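Local coordinates for DUF1881 domain-containing protein (Neurospora crassa, PDB 5Z6D), which pairs a betagamma-crystallin domain with an Ig-like domain, whose mutual interface renders the calcium-binding site of the crystallin domain inoperative, at residues D88-L96 with V163-V174. The protein carries 1 engineered substitution. Sequence-based numbering, arbitrary orientation.
Sequences DDTRAISFL and VYFEWNKDNGEV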
ATOM      1  N   ASP A  88      -4.605 -12.092   9.120  1.00 24.17           N
ATOM      2  CA  ASP A  88      -5.708 -11.832   8.200  1.00 25.34           C
ATOM      3  C   ASP A  88      -6.378 -10.468   8.399  1.00 28.57           C
ATOM      4  O   ASP A  88      -6.927  -9.897   7.454  1.00 29.38           O
ATOM      5  CB  ASP A  88      -6.756 -12.946   8.318  1.00 33.81           C
ATOM      6  CG  ASP A  88      -7.243 -13.149   9.743  1.00 54.93           C
ATOM      7  OD1 ASP A  88      -7.509 -12.151  10.444  1.00 63.65           O
ATOM      8  OD2 ASP A  88      -7.364 -14.315  10.167  1.00 67.81           O
ATOM      9  N   ASP A  89      -6.324  -9.936   9.618  1.00 22.67           N
ATOM     10  CA  ASP A  89      -7.015  -8.693   9.908  1.00 25.49           C
ATOM     11  C   ASP A  89      -6.052  -7.512   9.962  1.00 25.94           C
ATOM     12  O   ASP A  89      -6.424  -6.406  10.358  1.00 25.28           O
ATOM     13  CB  ASP A  89      -7.818  -8.802  11.215  1.00 38.14           C
ATOM     14  CG  ASP A  89      -6.970  -9.217  12.405  1.00 45.13           C
ATOM     15  OD1 ASP A  89      -5.848  -9.741  12.217  1.00 41.15           O
ATOM     16  OD2 ASP A  89      -7.446  -9.029  13.546  1.00 53.57           O
ATOM     17  N   THR A  90      -4.812  -7.751   9.556  1.00 21.47           N
ATOM     18  CA  THR A  90      -3.868  -6.660   9.344  1.00 20.83           C
ATOM     19  C   THR A  90      -4.235  -5.947   8.050  1.00 23.69           C
ATOM     20  O   THR A  90      -4.633  -6.587   7.076  1.00 24.62           O
ATOM     21  CB  THR A  90      -2.433  -7.178   9.299  1.00 21.26           C
ATOM     22  OG1 THR A  90      -2.055  -7.616  10.612  1.00 24.18           O
ATOM     23  CG2 THR A  90      -1.472  -6.097   8.832  1.00 20.73           C
ATOM     24  N   ARG A  91      -4.119  -4.620   8.054  1.00 20.50           N
ATOM     25  CA  ARG A  91      -4.613  -3.790   6.962  1.00 23.56           C
ATOM     26  C   ARG A  91      -3.523  -3.161   6.124  1.00 23.54           C
ATOM     27  O   ARG A  91      -2.589  -2.552   6.652  1.00 20.63           O
ATOM     28  CB  ARG A  91      -5.490  -2.671   7.507  1.00 22.13           C
ATOM     29  CG  ARG A  91      -6.777  -3.152   8.134  1.00 28.55           C
ATOM     30  CD  ARG A  91      -7.660  -3.794   7.104  1.00 35.59           C
ATOM     31  NE  ARG A  91      -8.972  -4.121   7.653  1.00 47.87           N
ATOM     32  CZ  ARG A  91      -9.983  -4.581   6.927  1.00 51.22           C
ATOM     33  NH1 ARG A  91      -9.828  -4.757   5.621  1.00 49.05           N
ATOM     34  NH2 ARG A  91     -11.149  -4.851   7.501  1.00 56.65           N
ATOM     35  N   ALA A  92      -3.668  -3.282   4.807  1.00 17.30           N
ATOM     36  CA  ALA A  92      -2.861  -2.488   3.894  1.00 17.39           C
ATOM     37  C   ALA A  92      -3.491  -1.114   3.769  1.00 14.76           C
ATOM     38  O   ALA A  92      -4.642  -0.977   3.369  1.00 20.68           O
ATOM     39  CB  ALA A  92      -2.749  -3.159   2.538  1.00 22.17           C
ATOM     40  N   ILE A  93      -2.724  -0.093   4.137  1.00 15.09           N
ATOM     41  CA  ILE A  93      -3.159   1.282   3.996  1.00 16.18           C
ATOM     42  C   ILE A  93      -2.733   1.772   2.625  1.00 16.40           C
ATOM     43  O   ILE A  93      -1.531   1.723   2.286  1.00 19.29           O
ATOM     44  CB  ILE A  93      -2.561   2.210   5.078  1.00 18.27           C
ATOM     45  CG1 ILE A  93      -2.796   1.645   6.482  1.00 19.09           C
ATOM     46  CG2 ILE A  93      -3.165   3.613   4.981  1.00 21.98           C
ATOM     47  CD1 ILE A  93      -2.077   2.454   7.574  1.00 22.14           C
ATOM     48  N   SER A  94      -3.718   2.254   1.861  1.00 15.99           N
ATOM     49  CA  SER A  94      -3.477   2.694   0.489  1.00 15.91           C
ATOM     50  C   SER A  94      -4.142   4.032   0.157  1.00 19.74           C
ATOM     51  O   SER A  94      -5.225   4.334   0.650  1.00 17.34           O
ATOM     52  CB  SER A  94      -3.945   1.626  -0.501  1.00 19.84           C
ATOM     53  OG  SER A  94      -5.343   1.414  -0.400  1.00 22.59           O
ATOM     54  N   PHE A  95      -3.458   4.824  -0.666  1.00 17.70           N
ATOM     55  CA  PHE A  95      -3.932   6.130  -1.141  1.00 15.85           C
ATOM     56  C   PHE A  95      -4.083   6.163  -2.658  1.00 16.84           C
ATOM     57  O   PHE A  95      -3.271   5.554  -3.374  1.00 18.02           O
ATOM     58  CB  PHE A  95      -2.941   7.245  -0.801  1.00 14.26           C
ATOM     59  CG  PHE A  95      -2.967   7.727   0.613  1.00 16.55           C
ATOM     60  CD1 PHE A  95      -3.958   7.364   1.503  1.00 18.82           C
ATOM     61  CD2 PHE A  95      -1.994   8.649   1.019  1.00 16.03           C
ATOM     62  CE1 PHE A  95      -3.950   7.852   2.796  1.00 20.28           C
ATOM     63  CE2 PHE A  95      -1.977   9.137   2.309  1.00 23.06           C
ATOM     64  CZ  PHE A  95      -2.953   8.757   3.199  1.00 19.39           C
ATOM     65  N   LEU A  96      -5.073   6.913  -3.144  1.00 16.01           N
ATOM     66  CA  LEU A  96      -5.143   7.308  -4.552  1.00 18.01           C
ATOM     67  C   LEU A  96      -5.233   8.839  -4.608  1.00 18.64           C
ATOM     68  O   LEU A  96      -6.099   9.432  -3.961  1.00 22.62           O
ATOM     69  CB  LEU A  96      -6.340   6.651  -5.248  1.00 23.12           C
ATOM     70  CG  LEU A  96      -6.440   6.818  -6.769  1.00 25.00           C
ATOM     71  CD1 LEU A  96      -5.297   6.093  -7.447  1.00 27.78           C
ATOM     72  CD2 LEU A  96      -7.776   6.298  -7.260  1.00 31.59           C
ATOM     73  N   VAL A 163       0.435  13.019   7.817  1.00 17.15           N
ATOM     74  CA  VAL A 163      -0.832  12.333   8.003  1.00 21.56           C
ATOM     75  C   VAL A 163      -0.688  11.451   9.238  1.00 20.95           C
ATOM     76  O   VAL A 163       0.390  10.912   9.503  1.00 19.51           O
ATOM     77  CB  VAL A 163      -1.224  11.489   6.757  1.00 22.27           C
ATOM     78  CG1 VAL A 163      -0.190  10.383   6.481  1.00 24.11           C
ATOM     79  CG2 VAL A 163      -2.629  10.907   6.919  1.00 20.85           C
ATOM     80  N   TYR A 164      -1.772  11.329   9.997  1.00 19.61           N
ATOM     81  CA  TYR A 164      -1.796  10.538  11.210  1.00 23.13           C
ATOM     82  C   TYR A 164      -2.804   9.412  11.012  1.00 20.35           C
ATOM     83  O   TYR A 164      -3.973   9.663  10.748  1.00 25.72           O
ATOM     84  CB  TYR A 164      -2.162  11.429  12.406  1.00 27.85           C
ATOM     85  CG  TYR A 164      -2.168  10.763  13.770  1.00 25.68           C
ATOM     86  CD1 TYR A 164      -0.982  10.436  14.418  1.00 26.69           C
ATOM     87  CD2 TYR A 164      -3.362  10.484  14.417  1.00 32.63           C
ATOM     88  CE1 TYR A 164      -0.987   9.843  15.672  1.00 30.14           C
ATOM     89  CE2 TYR A 164      -3.377   9.891  15.667  1.00 31.34           C
ATOM     90  CZ  TYR A 164      -2.192   9.570  16.289  1.00 30.56           C
ATOM     91  OH  TYR A 164      -2.209   8.977  17.535  1.00 29.85           O
ATOM     92  N   PHE A 165      -2.326   8.179  11.077  1.00 19.35           N
ATOM     93  CA  PHE A 165      -3.176   6.989  11.004  1.00 22.38           C
ATOM     94  C   PHE A 165      -3.421   6.418  12.384  1.00 21.79           C
ATOM     95  O   PHE A 165      -2.500   6.302  13.192  1.00 21.21           O
ATOM     96  CB  PHE A 165      -2.539   5.899  10.150  1.00 18.49           C
ATOM     97  CG  PHE A 165      -2.263   6.307   8.733  1.00 20.17           C
ATOM     98  CD1 PHE A 165      -3.297   6.598   7.862  1.00 21.89           C
ATOM     99  CD2 PHE A 165      -0.960   6.367   8.269  1.00 24.87           C
ATOM    100  CE1 PHE A 165      -3.035   6.956   6.546  1.00 22.70           C
ATOM    101  CE2 PHE A 165      -0.690   6.718   6.953  1.00 26.98           C
ATOM    102  CZ  PHE A 165      -1.728   7.005   6.094  1.00 20.29           C
ATOM    103  N   GLU A 166      -4.657   6.027  12.654  1.00 21.15           N
ATOM    104  CA  GLU A 166      -4.914   5.355  13.921  1.00 25.36           C
ATOM    105  C   GLU A 166      -5.929   4.250  13.715  1.00 27.31           C
ATOM    106  O   GLU A 166      -6.754   4.324  12.818  1.00 29.44           O
ATOM    107  CB  GLU A 166      -5.397   6.349  14.992  1.00 28.32           C
ATOM    108  CG  GLU A 166      -6.775   6.929  14.762  1.00 37.03           C
ATOM    109  CD  GLU A 166      -7.216   7.842  15.902  1.00 43.94           C
ATOM    110  OE1 GLU A 166      -6.382   8.140  16.785  1.00 42.02           O
ATOM    111  OE2 GLU A 166      -8.393   8.260  15.914  1.00 45.06           O
ATOM    112  N   TRP A 167      -5.855   3.212  14.536  1.00 26.66           N
ATOM    113  CA  TRP A 167      -6.843   2.152  14.462  1.00 28.44           C
ATOM    114  C   TRP A 167      -8.136   2.572  15.138  1.00 32.53           C
ATOM    115  O   TRP A 167      -8.127   3.070  16.266  1.00 32.53           O
ATOM    116  CB  TRP A 167      -6.324   0.863  15.100  1.00 27.62           C
ATOM    117  CG  TRP A 167      -7.235  -0.284  14.820  1.00 28.69           C
ATOM    118  CD1 TRP A 167      -8.242  -0.746  15.618  1.00 35.54           C
ATOM    119  CD2 TRP A 167      -7.253  -1.093  13.639  1.00 29.00           C
ATOM    120  NE1 TRP A 167      -8.876  -1.805  15.013  1.00 40.73           N
ATOM    121  CE2 TRP A 167      -8.285  -2.041  13.798  1.00 36.67           C
ATOM    122  CE3 TRP A 167      -6.482  -1.124  12.472  1.00 29.96           C
ATOM    123  CZ2 TRP A 167      -8.574  -3.002  12.828  1.00 30.30           C
ATOM    124  CZ3 TRP A 167      -6.769  -2.077  11.510  1.00 30.70           C
ATOM    125  CH2 TRP A 167      -7.810  -3.004  11.693  1.00 28.99           C
ATOM    126  N   ASN A 168      -9.240   2.376  14.427  1.00 26.69           N
ATOM    127  CA  ASN A 168     -10.580   2.599  14.949  1.00 30.17           C
ATOM    128  C   ASN A 168     -11.161   1.273  15.417  1.00 37.51           C
ATOM    129  O   ASN A 168     -11.548   0.424  14.594  1.00 33.65           O
ATOM    130  CB  ASN A 168     -11.480   3.229  13.890  1.00 33.17           C
ATOM    131  CG  ASN A 168     -12.789   3.721  14.463  1.00 39.21           C
ATOM    132  OD1 ASN A 168     -13.568   2.942  15.008  1.00 35.54           O
ATOM    133  ND2 ASN A 168     -13.040   5.020  14.342  1.00 39.40           N
ATOM    134  N   LYS A 169     -11.197   1.102  16.739  1.00 41.26           N
ATOM    135  CA  LYS A 169     -11.604  -0.150  17.367  1.00 44.09           C
ATOM    136  C   LYS A 169     -13.093  -0.405  17.180  1.00 46.49           C
ATOM    137  O   LYS A 169     -13.525  -1.551  17.050  1.00 48.62           O
ATOM    138  CB  LYS A 169     -11.259  -0.132  18.861  1.00 44.90           C
ATOM    139  CG  LYS A 169      -9.898   0.478  19.183  1.00 48.67           C
ATOM    140  CD  LYS A 169      -9.611   0.456  20.676  1.00 51.84           C
ATOM    141  CE  LYS A 169     -10.728   1.127  21.462  1.00 61.54           C
ATOM    142  NZ  LYS A 169     -10.968   2.538  21.029  1.00 65.59           N
ATOM    143  N   ASP A 170     -13.871   0.673  17.175  1.00 49.41           N
ATOM    144  CA  ASP A 170     -15.314   0.585  16.979  1.00 57.18           C
ATOM    145  C   ASP A 170     -15.643  -0.068  15.641  1.00 57.72           C
ATOM    146  O   ASP A 170     -16.396  -1.039  15.578  1.00 58.42           O
ATOM    147  CB  ASP A 170     -15.954   1.976  17.046  1.00 66.40           C
ATOM    148  CG  ASP A 170     -15.431   2.807  18.204  1.00 77.22           C
ATOM    149  OD1 ASP A 170     -16.129   2.901  19.236  1.00 84.14           O
ATOM    150  OD2 ASP A 170     -14.320   3.371  18.081  1.00 79.35           O
ATOM    151  N   ASN A 171     -15.055   0.471  14.577  1.00 57.16           N
ATOM    152  CA  ASN A 171     -15.359   0.046  13.215  1.00 55.48           C
ATOM    153  C   ASN A 171     -14.411  -1.025  12.691  1.00 49.31           C
ATOM    154  O   ASN A 171     -14.657  -1.616  11.641  1.00 48.36           O
ATOM    155  CB  ASN A 171     -15.326   1.252  12.273  1.00 56.00           C
ATOM    156  CG  ASN A 171     -16.174   2.405  12.774  1.00 63.07           C
ATOM    157  OD1 ASN A 171     -17.217   2.199  13.398  1.00 65.89           O
ATOM    158  ND2 ASN A 171     -15.729   3.629  12.506  1.00 62.98           N
ATOM    159  N   GLY A 172     -13.329  -1.271  13.427  1.00 43.58           N
ATOM    160  CA  GLY A 172     -12.303  -2.205  12.999  1.00 36.47           C
ATOM    161  C   GLY A 172     -11.650  -1.709  11.725  1.00 38.56           C
ATOM    162  O   GLY A 172     -11.412  -2.480  10.794  1.00 38.15           O
ATOM    163  N   GLU A 173     -11.367  -0.410  11.680  1.00 32.49           N
ATOM    164  CA  GLU A 173     -10.858   0.204  10.445  1.00 31.56           C
ATOM    165  C   GLU A 173      -9.597   1.001  10.711  1.00 27.49           C
ATOM    166  O   GLU A 173      -9.243   1.221  11.855  1.00 27.63           O
ATOM    167  CB  GLU A 173     -11.906   1.129   9.818  1.00 35.12           C
ATOM    168  CG  GLU A 173     -12.993   0.431   9.025  1.00 43.41           C
ATOM    169  CD  GLU A 173     -14.006   1.404   8.460  1.00 47.92           C
ATOM    170  OE1 GLU A 173     -14.174   2.497   9.047  1.00 42.04           O
ATOM    171  OE2 GLU A 173     -14.633   1.078   7.429  1.00 57.04           O
ATOM    172  N   VAL A 174      -8.913   1.428   9.653  1.00 23.82           N
ATOM    173  CA  VAL A 174      -7.882   2.450   9.795  1.00 24.07           C
ATOM    174  C   VAL A 174      -8.513   3.812   9.543  1.00 24.45           C
ATOM    175  O   VAL A 174      -9.298   3.977   8.607  1.00 25.43           O
ATOM    176  CB  VAL A 174      -6.712   2.224   8.819  1.00 24.01           C
ATOM    177  CG1 VAL A 174      -5.725   3.402   8.853  1.00 24.37           C
ATOM    178  CG2 VAL A 174      -6.003   0.919   9.136  1.00 22.29           C
TER
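Across the core of the Ig-like beta-sandwich, strand 91-96 of one sheet faces the hairpin of strands 163-168 and 173-174 in the other, its axis 10.9 Å from that of strand 163-168. Arg91, Ile93 and Phe95, alternate residues of the strand, all point toward the opposing sheet. Branched Ile93 suits the middle: CG2 sits over a face of the Phe165 ring, 4.1 Å from its centroid, and CD1 reaches the same ring and Val174 CG1. With CG anti to its carbonyl carbon (chi1 -59°), Phe165 extends toward Phe95, and the two rings meet obliquely: Phe95 CZ lies 3.6 Å from Phe165 CZ, with the planes 51° apart. Val163 CG2 fills in at the edge of the Phe95 ring, while Val176 and Met136 also touch Phe165. Replacing Phe165 by alanine would probably leave Ile93 CG2 without its aromatic face and open a gap beside Phe95. The hairpin turns through a G1 beta bulge, where Gly172, at positive phi, and Glu173 both face Asn168; Asn168 OD1 accepts from Asn171 N in an Asx motif. Arg91 suits the partly exposed margin: its guanidinium ends the chain beside Trp167 CH2, while CB packs on Val174 and CG abuts the indole edge, 3.5 Å from Trp167 CZ3.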